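Long-range contacts in 3-dehydroquinate dehydratase (Zymomonas mobilis subsp. mobilis, PDB 6SMF), which probably catalyses the trans-dehydration of 3-dehydroquinate to 3-dehydroshikimate through an enolate intermediate, the third step of chorismate biosynthesis: residues P8-N14 with A75-N81; Y93-R97 with Y122-A127; Q44-V50 with L143-A147. One frame throughout, in Å; residues are numbered along the deposited sequence.

In the fold
The chain starts with strand 9-14, an inner strand of a five-stranded parallel sheet. Contact 1 closes the first loop when strand 77-81 settles beside it, after the chain has passed through helix 34-48, strand 51-56 and helix 60-72. Contact 3 crosses contact 1: 44-50 lies within that first loop, and its partner 143-147 belongs to the last helix, so the C-terminal helix is tied to the first half of the chain. Contact 2 opens after contact 1 has closed and falls wholly within the span of contact 3, joining helix 90-98 to helix 122-126. L80 of contact 1 touches V123 and I96 of contact 2, while I10 and I79 pack on L143 of contact 3.

Contact 1 of 3, residues P8-N14 with A75-N81; sequences PTIFILN and AKAVILN
F11, L13 and I79 hold the middle of a parallel strand pair at the heart of the flavodoxin-like fold of type II dehydroquinases. Here I79 N donates to F11 O (2.8 Å, 169°), L13 N to I79 O, and N81 N to L13 O. Both faces are filled. On the face covered by helix 136-147, I12 and I79 lie side by side, and I79 CD1 touches both I12 CG1 and I10 CG2, each at 4.0 Å. On the other, L13 CD1 meets V78 CG1 at 3.7 Å, next to helix 60-72.

Toward P8 the bond from F11 N to A77 O is weak, although beyond it K76 N still donates to T9 O (3.0 Å). At this more exposed end P8 CB rests on K76 CD at 3.9 Å, while the lysine bends away so that its NZ bonds L149 O.

The opposite end faces the predicted substrate site. Y139 OH bonds both N14 OD1 and N81 ND2, and the latter also bonds a bound citrate, probably from the crystallisation liquor. The two amide planes stand 67° apart, with N14 OD1 3.7 Å from N81 CB.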
ATOM      1  N   PRO A   8       6.000 -41.201 -24.385  1.00110.53           N
ATOM      2  CA  PRO A   8       5.755 -39.796 -24.108  1.00105.12           C
ATOM      3  C   PRO A   8       7.002 -39.214 -23.437  1.00100.17           C
ATOM      4  O   PRO A   8       7.571 -39.885 -22.618  1.00 98.23           O
ATOM      5  CB  PRO A   8       4.556 -39.778 -23.138  1.00104.34           C
ATOM      6  CG  PRO A   8       3.900 -41.131 -23.264  1.00110.55           C
ATOM      7  CD  PRO A   8       4.912 -42.060 -23.901  1.00114.78           C
ATOM      8  N   THR A   9       7.426 -38.012 -23.822  1.00 97.51           N
ATOM      9  CA  THR A   9       8.593 -37.350 -23.192  1.00 97.37           C
ATOM     10  C   THR A   9       8.087 -36.256 -22.229  1.00 93.73           C
ATOM     11  O   THR A   9       7.116 -35.538 -22.542  1.00 94.08           O
ATOM     12  CB  THR A   9       9.639 -36.935 -24.239  1.00101.47           C
ATOM     13  OG1 THR A   9       9.466 -35.538 -24.483  1.00103.27           O
ATOM     14  CG2 THR A   9       9.598 -37.755 -25.517  1.00107.64           C
ATOM     15  N   ILE A  10       8.671 -36.183 -21.038  1.00 90.69           N
ATOM     16  CA  ILE A  10       8.302 -35.159 -20.021  1.00 84.30           C
ATOM     17  C   ILE A  10       9.548 -34.350 -19.687  1.00 82.51           C
ATOM     18  O   ILE A  10      10.476 -34.934 -19.111  1.00 85.06           O
ATOM     19  CB  ILE A  10       7.690 -35.824 -18.782  1.00 85.47           C
ATOM     20  CG1 ILE A  10       6.307 -36.402 -19.061  1.00 89.01           C
ATOM     21  CG2 ILE A  10       7.625 -34.853 -17.635  1.00 84.28           C
ATOM     22  CD1 ILE A  10       5.857 -37.361 -17.974  1.00 91.54           C
ATOM     23  N   PHE A  11       9.562 -33.069 -20.046  1.00 83.47           N
ATOM     24  CA  PHE A  11      10.616 -32.105 -19.660  1.00 84.98           C
ATOM     25  C   PHE A  11      10.511 -31.835 -18.150  1.00 84.83           C
ATOM     26  O   PHE A  11       9.396 -31.698 -17.574  1.00 81.98           O
ATOM     27  CB  PHE A  11      10.464 -30.816 -20.463  1.00 88.21           C
ATOM     28  CG  PHE A  11      11.036 -30.882 -21.854  1.00 94.79           C
ATOM     29  CD1 PHE A  11      10.619 -31.850 -22.741  1.00100.47           C
ATOM     30  CD2 PHE A  11      11.990 -29.964 -22.276  1.00 96.77           C
ATOM     31  CE1 PHE A  11      11.173 -31.922 -24.007  1.00100.65           C
ATOM     32  CE2 PHE A  11      12.505 -30.008 -23.560  1.00 94.66           C
ATOM     33  CZ  PHE A  11      12.120 -31.010 -24.404  1.00 97.97           C
ATOM     34  N   ILE A  12      11.671 -31.825 -17.501  1.00 83.04           N
ATOM     35  CA  ILE A  12      11.821 -31.454 -16.075  1.00 77.78           C
ATOM     36  C   ILE A  12      12.885 -30.370 -16.053  1.00 75.72           C
ATOM     37  O   ILE A  12      14.053 -30.686 -16.377  1.00 74.86           O
ATOM     38  CB  ILE A  12      12.198 -32.668 -15.231  1.00 79.31           C
ATOM     39  CG1 ILE A  12      11.193 -33.810 -15.415  1.00 82.65           C
ATOM     40  CG2 ILE A  12      12.354 -32.263 -13.776  1.00 76.69           C
ATOM     41  CD1 ILE A  12      11.473 -35.037 -14.559  1.00 83.05           C
ATOM     42  N   LEU A  13      12.463 -29.145 -15.750  1.00 71.37           N
ATOM     43  CA  LEU A  13      13.292 -27.940 -15.922  1.00 74.79           C
ATOM     44  C   LEU A  13      13.564 -27.317 -14.554  1.00 70.54           C
ATOM     45  O   LEU A  13      12.602 -27.003 -13.848  1.00 71.33           O
ATOM     46  CB  LEU A  13      12.553 -26.981 -16.851  1.00 76.17           C
ATOM     47  CG  LEU A  13      12.226 -27.510 -18.239  1.00 80.69           C
ATOM     48  CD1 LEU A  13      11.452 -26.467 -19.045  1.00 80.63           C
ATOM     49  CD2 LEU A  13      13.488 -27.912 -18.973  1.00 81.53           C
ATOM     50  N   ASN A  14      14.844 -27.149 -14.232  1.00 72.55           N
ATOM     51  CA  ASN A  14      15.332 -26.620 -12.939  1.00 74.56           C
ATOM     52  C   ASN A  14      15.981 -25.258 -13.191  1.00 75.04           C
ATOM     53  O   ASN A  14      16.798 -25.118 -14.114  1.00 75.68           O
ATOM     54  CB  ASN A  14      16.221 -27.637 -12.216  1.00 76.12           C
ATOM     55  CG  ASN A  14      15.446 -28.864 -11.760  1.00 77.03           C
ATOM     56  OD1 ASN A  14      14.506 -28.740 -10.987  1.00 77.15           O
ATOM     57  ND2 ASN A  14      15.797 -30.046 -12.250  1.00 86.02           N
ATOM     58  N   ALA A  75       5.902 -32.592 -26.361  1.00 94.40           N
ATOM     59  CA  ALA A  75       6.084 -33.197 -25.018  1.00 91.44           C
ATOM     60  C   ALA A  75       4.724 -33.314 -24.325  1.00 90.50           C
ATOM     61  O   ALA A  75       3.818 -32.475 -24.586  1.00 95.63           O
ATOM     62  CB  ALA A  75       7.039 -32.381 -24.187  1.00 89.71           C
ATOM     63  N   LYS A  76       4.592 -34.316 -23.462  1.00 89.63           N
ATOM     64  CA  LYS A  76       3.318 -34.636 -22.774  1.00 93.74           C
ATOM     65  C   LYS A  76       3.087 -33.647 -21.628  1.00 89.62           C
ATOM     66  O   LYS A  76       1.904 -33.351 -21.347  1.00 87.88           O
ATOM     67  CB  LYS A  76       3.339 -36.040 -22.180  1.00 96.07           C
ATOM     68  CG  LYS A  76       1.990 -36.438 -21.608  1.00 98.13           C
ATOM     69  CD  LYS A  76       1.936 -37.811 -21.058  1.00102.33           C
ATOM     70  CE  LYS A  76       0.658 -38.559 -21.412  1.00113.10           C
ATOM     71  NZ  LYS A  76      -0.455 -38.140 -20.536  1.00113.24           N
ATOM     72  N   ALA A  77       4.172 -33.225 -20.968  1.00 85.86           N
ATOM     73  CA  ALA A  77       4.140 -32.339 -19.769  1.00 82.43           C
ATOM     74  C   ALA A  77       5.500 -31.676 -19.513  1.00 79.01           C
ATOM     75  O   ALA A  77       6.520 -32.124 -20.078  1.00 78.34           O
ATOM     76  CB  ALA A  77       3.709 -33.127 -18.564  1.00 80.33           C
ATOM     77  N   VAL A  78       5.492 -30.584 -18.748  1.00 79.37           N
ATOM     78  CA  VAL A  78       6.709 -29.945 -18.163  1.00 75.49           C
ATOM     79  C   VAL A  78       6.536 -29.898 -16.648  1.00 73.45           C
ATOM     80  O   VAL A  78       5.487 -29.466 -16.146  1.00 73.31           O
ATOM     81  CB  VAL A  78       6.973 -28.534 -18.700  1.00 77.59           C
ATOM     82  CG1 VAL A  78       8.180 -27.893 -18.032  1.00 78.97           C
ATOM     83  CG2 VAL A  78       7.146 -28.548 -20.201  1.00 83.67           C
ATOM     84  N   ILE A  79       7.546 -30.376 -15.950  1.00 73.28           N
ATOM     85  CA  ILE A  79       7.675 -30.195 -14.490  1.00 70.52           C
ATOM     86  C   ILE A  79       8.685 -29.068 -14.356  1.00 71.38           C
ATOM     87  O   ILE A  79       9.772 -29.206 -14.936  1.00 71.14           O
ATOM     88  CB  ILE A  79       8.127 -31.499 -13.837  1.00 73.53           C
ATOM     89  CG1 ILE A  79       7.071 -32.609 -13.970  1.00 77.33           C
ATOM     90  CG2 ILE A  79       8.526 -31.250 -12.405  1.00 73.22           C
ATOM     91  CD1 ILE A  79       7.605 -34.039 -13.686  1.00 80.21           C
ATOM     92  N   LEU A  80       8.293 -27.964 -13.720  1.00 69.50           N
ATOM     93  CA  LEU A  80       9.095 -26.719 -13.698  1.00 67.19           C
ATOM     94  C   LEU A  80       9.314 -26.282 -12.257  1.00 64.15           C
ATOM     95  O   LEU A  80       8.337 -26.064 -11.545  1.00 60.18           O
ATOM     96  CB  LEU A  80       8.368 -25.623 -14.484  1.00 65.61           C
ATOM     97  CG  LEU A  80       9.060 -24.267 -14.469  1.00 62.36           C
ATOM     98  CD1 LEU A  80      10.483 -24.377 -15.035  1.00 64.09           C
ATOM     99  CD2 LEU A  80       8.219 -23.248 -15.238  1.00 65.83           C
ATOM    100  N   ASN A  81      10.577 -26.222 -11.862  1.00 67.44           N
ATOM    101  CA  ASN A  81      11.055 -25.568 -10.627  1.00 64.00           C
ATOM    102  C   ASN A  81      11.888 -24.368 -11.078  1.00 64.39           C
ATOM    103  O   ASN A  81      13.065 -24.540 -11.358  1.00 69.83           O
ATOM    104  CB  ASN A  81      11.823 -26.563  -9.757  1.00 65.42           C
ATOM    105  CG  ASN A  81      12.132 -25.931  -8.433  1.00 65.43           C
ATOM    106  OD1 ASN A  81      12.036 -24.717  -8.345  1.00 65.53           O
ATOM    107  ND2 ASN A  81      12.491 -26.718  -7.429  1.00 64.88           N
TER

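Contact 2 of 3, residues Y93-R97 with Y122-A127; sequences YDAIR and YVGEAA
Y93 and I96 reach from helix 90-98 onto A126 of the short, weakly bonded helix 122-126, joining two helices that flank the parallel sheet of the flavodoxin-like fold. The short axes run nearly parallel, 20° apart, and approach to 8.5 Å.

The phenol of Y93 sets the arrangement. Its CG stands opposite the backbone N (chi1 159°), which carries the ring across to the other helix. There the carbonyl oxygen Y122 O lies at the ring edge, in its plane, 3.5 Å from Y93 CD1. The same CD1 is 3.5 Å from A126 CB, and CE1 reaches E125 CB. E125 crosses the tyrosine at about a right angle, with ring and carboxylate planes 70° apart. Its methylene CB meets the ring; its OE2 forms a salt bridge with K120. At the root of the ring, the CB atoms of Y93 and Y122 are 4.0 Å apart.

I96 divides its branches between two neighbours. CG2 lies against the backbone of A126, 3.4 Å from A126 O, and also touches the methyl of that alanine. The side chains of I96 and V123 cross at about a right angle, and CD1, at the end of the other branch, meets V123 CG1 at 4.0 Å. Next to them, R97 adds only its aliphatic CG.

Other polar groups reach neighbouring subunits. Y93 OH bonds E115 of a second subunit, and D94, a predicted substrate-binding residue, forms a salt bridge with R118 of that subunit. N110 of a third subunit donates to G124 O and A127 O. At the end of helix 122-126, V123 O accepts from both A126 N and A127 N, at 2.9 and 2.8 Å.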
ATOM      1  N   TYR A  93       5.686 -16.771 -16.944  1.00 65.47           N
ATOM      2  CA  TYR A  93       4.213 -16.842 -16.797  1.00 62.56           C
ATOM      3  C   TYR A  93       3.624 -16.862 -18.216  1.00 67.17           C
ATOM      4  O   TYR A  93       2.759 -17.692 -18.500  1.00 69.12           O
ATOM      5  CB  TYR A  93       3.718 -15.701 -15.902  1.00 56.96           C
ATOM      6  CG  TYR A  93       2.266 -15.348 -16.057  1.00 55.12           C
ATOM      7  CD1 TYR A  93       1.284 -15.938 -15.294  1.00 56.45           C
ATOM      8  CD2 TYR A  93       1.874 -14.395 -16.977  1.00 56.19           C
ATOM      9  CE1 TYR A  93      -0.063 -15.611 -15.451  1.00 60.52           C
ATOM     10  CE2 TYR A  93       0.553 -14.053 -17.142  1.00 58.35           C
ATOM     11  CZ  TYR A  93      -0.430 -14.650 -16.388  1.00 60.56           C
ATOM     12  OH  TYR A  93      -1.701 -14.215 -16.699  1.00 63.24           O
ATOM     13  N   ASP A  94       4.104 -15.978 -19.089  1.00 64.20           N
ATOM     14  CA  ASP A  94       3.564 -15.822 -20.463  1.00 62.93           C
ATOM     15  C   ASP A  94       3.921 -17.062 -21.298  1.00 67.32           C
ATOM     16  O   ASP A  94       3.024 -17.520 -22.072  1.00 68.83           O
ATOM     17  CB  ASP A  94       4.086 -14.535 -21.090  1.00 62.53           C
ATOM     18  CG  ASP A  94       3.196 -13.355 -20.801  1.00 64.90           C
ATOM     19  OD1 ASP A  94       2.003 -13.579 -20.461  1.00 65.48           O
ATOM     20  OD2 ASP A  94       3.656 -12.233 -21.012  1.00 69.63           O
ATOM     21  N   ALA A  95       5.146 -17.583 -21.147  1.00 60.76           N
ATOM     22  CA  ALA A  95       5.588 -18.815 -21.841  1.00 65.73           C
ATOM     23  C   ALA A  95       4.635 -19.969 -21.511  1.00 63.35           C
ATOM     24  O   ALA A  95       4.096 -20.562 -22.439  1.00 72.31           O
ATOM     25  CB  ALA A  95       7.001 -19.156 -21.471  1.00 65.55           C
ATOM     26  N   ILE A  96       4.362 -20.211 -20.238  1.00 62.60           N
ATOM     27  CA  ILE A  96       3.426 -21.279 -19.782  1.00 63.58           C
ATOM     28  C   ILE A  96       2.051 -21.049 -20.404  1.00 68.12           C
ATOM     29  O   ILE A  96       1.500 -21.978 -21.013  1.00 72.02           O
ATOM     30  CB  ILE A  96       3.353 -21.330 -18.264  1.00 58.20           C
ATOM     31  CG1 ILE A  96       4.698 -21.695 -17.666  1.00 59.36           C
ATOM     32  CG2 ILE A  96       2.268 -22.283 -17.829  1.00 59.30           C
ATOM     33  CD1 ILE A  96       4.826 -21.247 -16.225  1.00 61.22           C
ATOM     34  N   ARG A  97       1.547 -19.828 -20.327  1.00 67.77           N
ATOM     35  CA  ARG A  97       0.219 -19.536 -20.896  1.00 70.18           C
ATOM     36  C   ARG A  97       0.187 -19.691 -22.424  1.00 71.07           C
ATOM     37  O   ARG A  97      -0.874 -20.128 -22.939  1.00 67.52           O
ATOM     38  CB  ARG A  97      -0.226 -18.179 -20.394  1.00 72.09           C
ATOM     39  CG  ARG A  97      -0.790 -18.316 -18.991  1.00 76.76           C
ATOM     40  CD  ARG A  97      -1.502 -17.083 -18.511  1.00 87.40           C
ATOM     41  NE  ARG A  97      -2.928 -17.065 -18.852  1.00 94.70           N
ATOM     42  CZ  ARG A  97      -3.539 -16.080 -19.505  1.00100.49           C
ATOM     43  NH1 ARG A  97      -2.855 -15.025 -19.912  1.00105.35           N
ATOM     44  NH2 ARG A  97      -4.819 -16.185 -19.821  1.00110.82           N
ATOM     45  N   TYR A 122       4.594 -16.428 -10.131  1.00 57.38           N
ATOM     46  CA  TYR A 122       4.205 -16.191 -11.541  1.00 56.95           C
ATOM     47  C   TYR A 122       4.011 -17.565 -12.202  1.00 58.74           C
ATOM     48  O   TYR A 122       3.049 -17.746 -12.935  1.00 55.21           O
ATOM     49  CB  TYR A 122       5.211 -15.306 -12.252  1.00 53.49           C
ATOM     50  CG  TYR A 122       5.055 -13.838 -11.970  1.00 55.34           C
ATOM     51  CD1 TYR A 122       3.943 -13.129 -12.376  1.00 55.47           C
ATOM     52  CD2 TYR A 122       6.029 -13.150 -11.255  1.00 58.64           C
ATOM     53  CE1 TYR A 122       3.827 -11.759 -12.155  1.00 55.42           C
ATOM     54  CE2 TYR A 122       5.893 -11.807 -10.970  1.00 55.20           C
ATOM     55  CZ  TYR A 122       4.806 -11.102 -11.431  1.00 56.35           C
ATOM     56  OH  TYR A 122       4.752  -9.752 -11.185  1.00 67.58           O
ATOM     57  N   VAL A 123       4.799 -18.564 -11.851  1.00 58.00           N
ATOM     58  CA  VAL A 123       4.578 -19.933 -12.417  1.00 60.08           C
ATOM     59  C   VAL A 123       3.209 -20.465 -12.004  1.00 60.93           C
ATOM     60  O   VAL A 123       2.425 -20.884 -12.899  1.00 59.98           O
ATOM     61  CB  VAL A 123       5.669 -20.897 -11.970  1.00 59.87           C
ATOM     62  CG1 VAL A 123       5.300 -22.307 -12.347  1.00 64.92           C
ATOM     63  CG2 VAL A 123       7.017 -20.500 -12.546  1.00 62.18           C
ATOM     64  N   GLY A 124       2.937 -20.439 -10.705  1.00 60.95           N
ATOM     65  CA  GLY A 124       1.671 -20.928 -10.133  1.00 62.83           C
ATOM     66  C   GLY A 124       0.458 -20.237 -10.727  1.00 63.09           C
ATOM     67  O   GLY A 124      -0.603 -20.862 -10.791  1.00 61.99           O
ATOM     68  N   GLU A 125       0.589 -18.971 -11.110  1.00 59.90           N
ATOM     69  CA  GLU A 125      -0.544 -18.210 -11.681  1.00 60.26           C
ATOM     70  C   GLU A 125      -0.888 -18.740 -13.087  1.00 63.01           C
ATOM     71  O   GLU A 125      -1.983 -18.477 -13.538  1.00 62.67           O
ATOM     72  CB  GLU A 125      -0.198 -16.724 -11.718  1.00 58.19           C
ATOM     73  CG  GLU A 125      -0.255 -16.115 -10.344  1.00 60.87           C
ATOM     74  CD  GLU A 125       0.069 -14.645 -10.259  1.00 61.36           C
ATOM     75  OE1 GLU A 125      -0.303 -13.896 -11.210  1.00 66.66           O
ATOM     76  OE2 GLU A 125       0.666 -14.258  -9.232  1.00 58.41           O
ATOM     77  N   ALA A 126       0.017 -19.464 -13.742  1.00 63.05           N
ATOM     78  CA  ALA A 126      -0.141 -19.885 -15.155  1.00 64.22           C
ATOM     79  C   ALA A 126      -0.201 -21.411 -15.291  1.00 64.83           C
ATOM     80  O   ALA A 126      -0.724 -21.877 -16.301  1.00 66.58           O
ATOM     81  CB  ALA A 126       0.995 -19.353 -15.947  1.00 63.19           C
ATOM     82  N   ALA A 127       0.302 -22.138 -14.291  1.00 62.35           N
ATOM     83  CA  ALA A 127       0.468 -23.588 -14.337  1.00 60.35           C
ATOM     84  C   ALA A 127      -0.854 -24.281 -14.047  1.00 62.20           C
ATOM     85  O   ALA A 127      -1.808 -23.651 -13.599  1.00 62.89           O
ATOM     86  CB  ALA A 127       1.526 -24.015 -13.360  1.00 65.50           C
TER

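Contact 3 of 3, residues Q44-V50 with L143-A147; sequences QAEKLDV and LDAAA
The last turns of helices 34-48 and 136-147 run roughly alongside, their short axes 28° apart and 10.8 Å at closest approach. L143 is central to the packing. Its CG lies anti to the backbone N (chi1 -178°), directing its methyls at segment 44-50: on the helix, CD2 meets the amide of Q44 and, at 4.3 Å, A45 CB, while CD1 comes to V50 CG2 just past the helix end. L48 approaches beside it, CD1 being 4.0 Å from L143 CG and 4.2 Å from A147 CB.

Q44 comes at L143 from the opposite direction, its extended chain laying the amide over the leucine, with NE2 3.8 Å from L143 CB. That nitrogen bonds S140 O, one turn earlier in the C-terminal helix.

The first helix ends in a Schellman motif. D49 takes a positive phi (69°), D49 N donates to E46 O at 3.2 Å and V50 N to A45 O at 3.1 Å, which swings V50 back toward the other helix and the start of strand 51-56.

Between these segments the attraction is therefore apolar, continuing onto I10 and V52 of the adjoining sheet; the bond from Q44 NE2 to S140 O adds a polar link between the same two helices.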
ATOM      1  N   GLN A  44      12.272 -43.814 -11.940  1.00110.50           N
ATOM      2  CA  GLN A  44      10.805 -43.731 -11.754  1.00107.58           C
ATOM      3  C   GLN A  44      10.170 -43.753 -13.147  1.00109.44           C
ATOM      4  O   GLN A  44       9.101 -44.421 -13.331  1.00112.00           O
ATOM      5  CB  GLN A  44      10.480 -42.465 -10.966  1.00101.96           C
ATOM      6  CG  GLN A  44       9.107 -42.465 -10.324  1.00100.19           C
ATOM      7  CD  GLN A  44       8.738 -41.063  -9.908  1.00 98.56           C
ATOM      8  OE1 GLN A  44       9.593 -40.234  -9.573  1.00 93.30           O
ATOM      9  NE2 GLN A  44       7.446 -40.794  -9.956  1.00 95.38           N
ATOM     10  N   ALA A  45      10.846 -43.080 -14.093  1.00108.60           N
ATOM     11  CA  ALA A  45      10.415 -42.900 -15.498  1.00107.41           C
ATOM     12  C   ALA A  45      10.401 -44.253 -16.203  1.00111.25           C
ATOM     13  O   ALA A  45       9.500 -44.466 -17.012  1.00116.79           O
ATOM     14  CB  ALA A  45      11.295 -41.877 -16.202  1.00103.13           C
ATOM     15  N   GLU A  46      11.359 -45.126 -15.905  1.00114.52           N
ATOM     16  CA  GLU A  46      11.373 -46.529 -16.398  1.00119.53           C
ATOM     17  C   GLU A  46      10.115 -47.237 -15.866  1.00119.54           C
ATOM     18  O   GLU A  46       9.355 -47.742 -16.692  1.00120.32           O
ATOM     19  CB  GLU A  46      12.675 -47.218 -15.983  1.00124.59           C
ATOM     20  CG  GLU A  46      13.467 -47.847 -17.118  1.00130.48           C
ATOM     21  CD  GLU A  46      14.879 -48.230 -16.682  1.00135.43           C
ATOM     22  OE1 GLU A  46      15.572 -47.319 -16.168  1.00133.02           O
ATOM     23  OE2 GLU A  46      15.281 -49.431 -16.832  1.00143.15           O
ATOM     24  N   LYS A  47       9.853 -47.207 -14.545  1.00122.25           N
ATOM     25  CA  LYS A  47       8.653 -47.860 -13.939  1.00125.22           C
ATOM     26  C   LYS A  47       7.366 -47.338 -14.612  1.00123.86           C
ATOM     27  O   LYS A  47       6.375 -48.087 -14.609  1.00124.05           O
ATOM     28  CB  LYS A  47       8.618 -47.648 -12.421  1.00125.22           C
ATOM     29  N   LEU A  48       7.374 -46.112 -15.167  1.00120.07           N
ATOM     30  CA  LEU A  48       6.143 -45.384 -15.612  1.00117.78           C
ATOM     31  C   LEU A  48       5.995 -45.416 -17.144  1.00118.60           C
ATOM     32  O   LEU A  48       4.921 -45.024 -17.654  1.00122.67           O
ATOM     33  CB  LEU A  48       6.207 -43.935 -15.114  1.00111.46           C
ATOM     34  CG  LEU A  48       5.846 -43.714 -13.650  1.00107.45           C
ATOM     35  CD1 LEU A  48       5.962 -42.233 -13.273  1.00105.82           C
ATOM     36  CD2 LEU A  48       4.436 -44.215 -13.369  1.00108.21           C
ATOM     37  N   ASP A  49       7.057 -45.811 -17.833  1.00118.13           N
ATOM     38  CA  ASP A  49       7.110 -45.961 -19.303  1.00122.14           C
ATOM     39  C   ASP A  49       7.041 -44.605 -20.006  1.00119.24           C
ATOM     40  O   ASP A  49       6.290 -44.441 -21.000  1.00122.98           O
ATOM     41  CB  ASP A  49       6.057 -46.940 -19.796  1.00128.58           C
ATOM     42  CG  ASP A  49       6.686 -47.764 -20.910  1.00131.80           C
ATOM     43  OD1 ASP A  49       7.306 -47.155 -21.840  1.00130.42           O
ATOM     44  OD2 ASP A  49       6.663 -48.978 -20.781  1.00139.38           O
ATOM     45  N   VAL A  50       7.860 -43.664 -19.530  1.00114.77           N
ATOM     46  CA  VAL A  50       7.981 -42.305 -20.130  1.00110.91           C
ATOM     47  C   VAL A  50       9.467 -41.961 -20.178  1.00110.41           C
ATOM     48  O   VAL A  50      10.211 -42.516 -19.345  1.00115.32           O
ATOM     49  CB  VAL A  50       7.164 -41.278 -19.327  1.00105.38           C
ATOM     50  CG1 VAL A  50       5.723 -41.730 -19.125  1.00107.53           C
ATOM     51  CG2 VAL A  50       7.777 -40.967 -17.982  1.00102.69           C
ATOM     52  N   LEU A 143       5.968 -36.294 -11.267  1.00 80.12           N
ATOM     53  CA  LEU A 143       6.206 -37.217 -12.401  1.00 84.33           C
ATOM     54  C   LEU A 143       5.055 -38.242 -12.489  1.00 88.71           C
ATOM     55  O   LEU A 143       4.641 -38.531 -13.647  1.00 90.72           O
ATOM     56  CB  LEU A 143       7.596 -37.852 -12.289  1.00 83.30           C
ATOM     57  CG  LEU A 143       7.983 -38.794 -13.438  1.00 88.54           C
ATOM     58  CD1 LEU A 143       7.724 -38.197 -14.824  1.00 87.35           C
ATOM     59  CD2 LEU A 143       9.441 -39.223 -13.320  1.00 91.10           C
ATOM     60  N   ASP A 144       4.530 -38.753 -11.352  1.00 91.84           N
ATOM     61  CA  ASP A 144       3.346 -39.670 -11.339  0.50 94.91           C
ATOM     62  C   ASP A 144       2.149 -38.905 -11.938  1.00 91.90           C
ATOM     63  O   ASP A 144       1.490 -39.418 -12.823  1.00 92.56           O
ATOM     64  CB  ASP A 144       2.958 -40.183  -9.940  0.50 96.73           C
ATOM     65  CG  ASP A 144       3.719 -41.377  -9.361  0.50101.56           C
ATOM     66  OD1 ASP A 144       3.881 -42.416 -10.052  0.50104.92           O
ATOM     67  OD2 ASP A 144       4.101 -41.289  -8.172  0.50103.73           O
ATOM     68  N   ALA A 145       1.888 -37.692 -11.464  1.00 90.63           N
ATOM     69  CA  ALA A 145       0.690 -36.921 -11.873  1.00 89.62           C
ATOM     70  C   ALA A 145       0.757 -36.629 -13.393  1.00 92.36           C
ATOM     71  O   ALA A 145      -0.315 -36.673 -14.091  1.00 92.12           O
ATOM     72  CB  ALA A 145       0.644 -35.678 -11.035  1.00 83.46           C
ATOM     73  N   ALA A 146       1.987 -36.319 -13.844  1.00 88.05           N
ATOM     74  CA  ALA A 146       2.370 -35.922 -15.217  1.00 86.61           C
ATOM     75  C   ALA A 146       2.196 -37.100 -16.176  1.00 94.10           C
ATOM     76  O   ALA A 146       1.759 -36.881 -17.327  1.00 97.17           O
ATOM     77  CB  ALA A 146       3.789 -35.423 -15.186  1.00 79.70           C
ATOM     78  N   ALA A 147       2.561 -38.307 -15.736  1.00 97.52           N
ATOM     79  CA  ALA A 147       2.362 -39.554 -16.501  1.00102.93           C
ATOM     80  C   ALA A 147       0.858 -39.803 -16.704  1.00107.74           C
ATOM     81  O   ALA A 147       0.516 -40.270 -17.808  1.00111.48           O
ATOM     82  CB  ALA A 147       3.035 -40.714 -15.797  1.00105.65           C
TER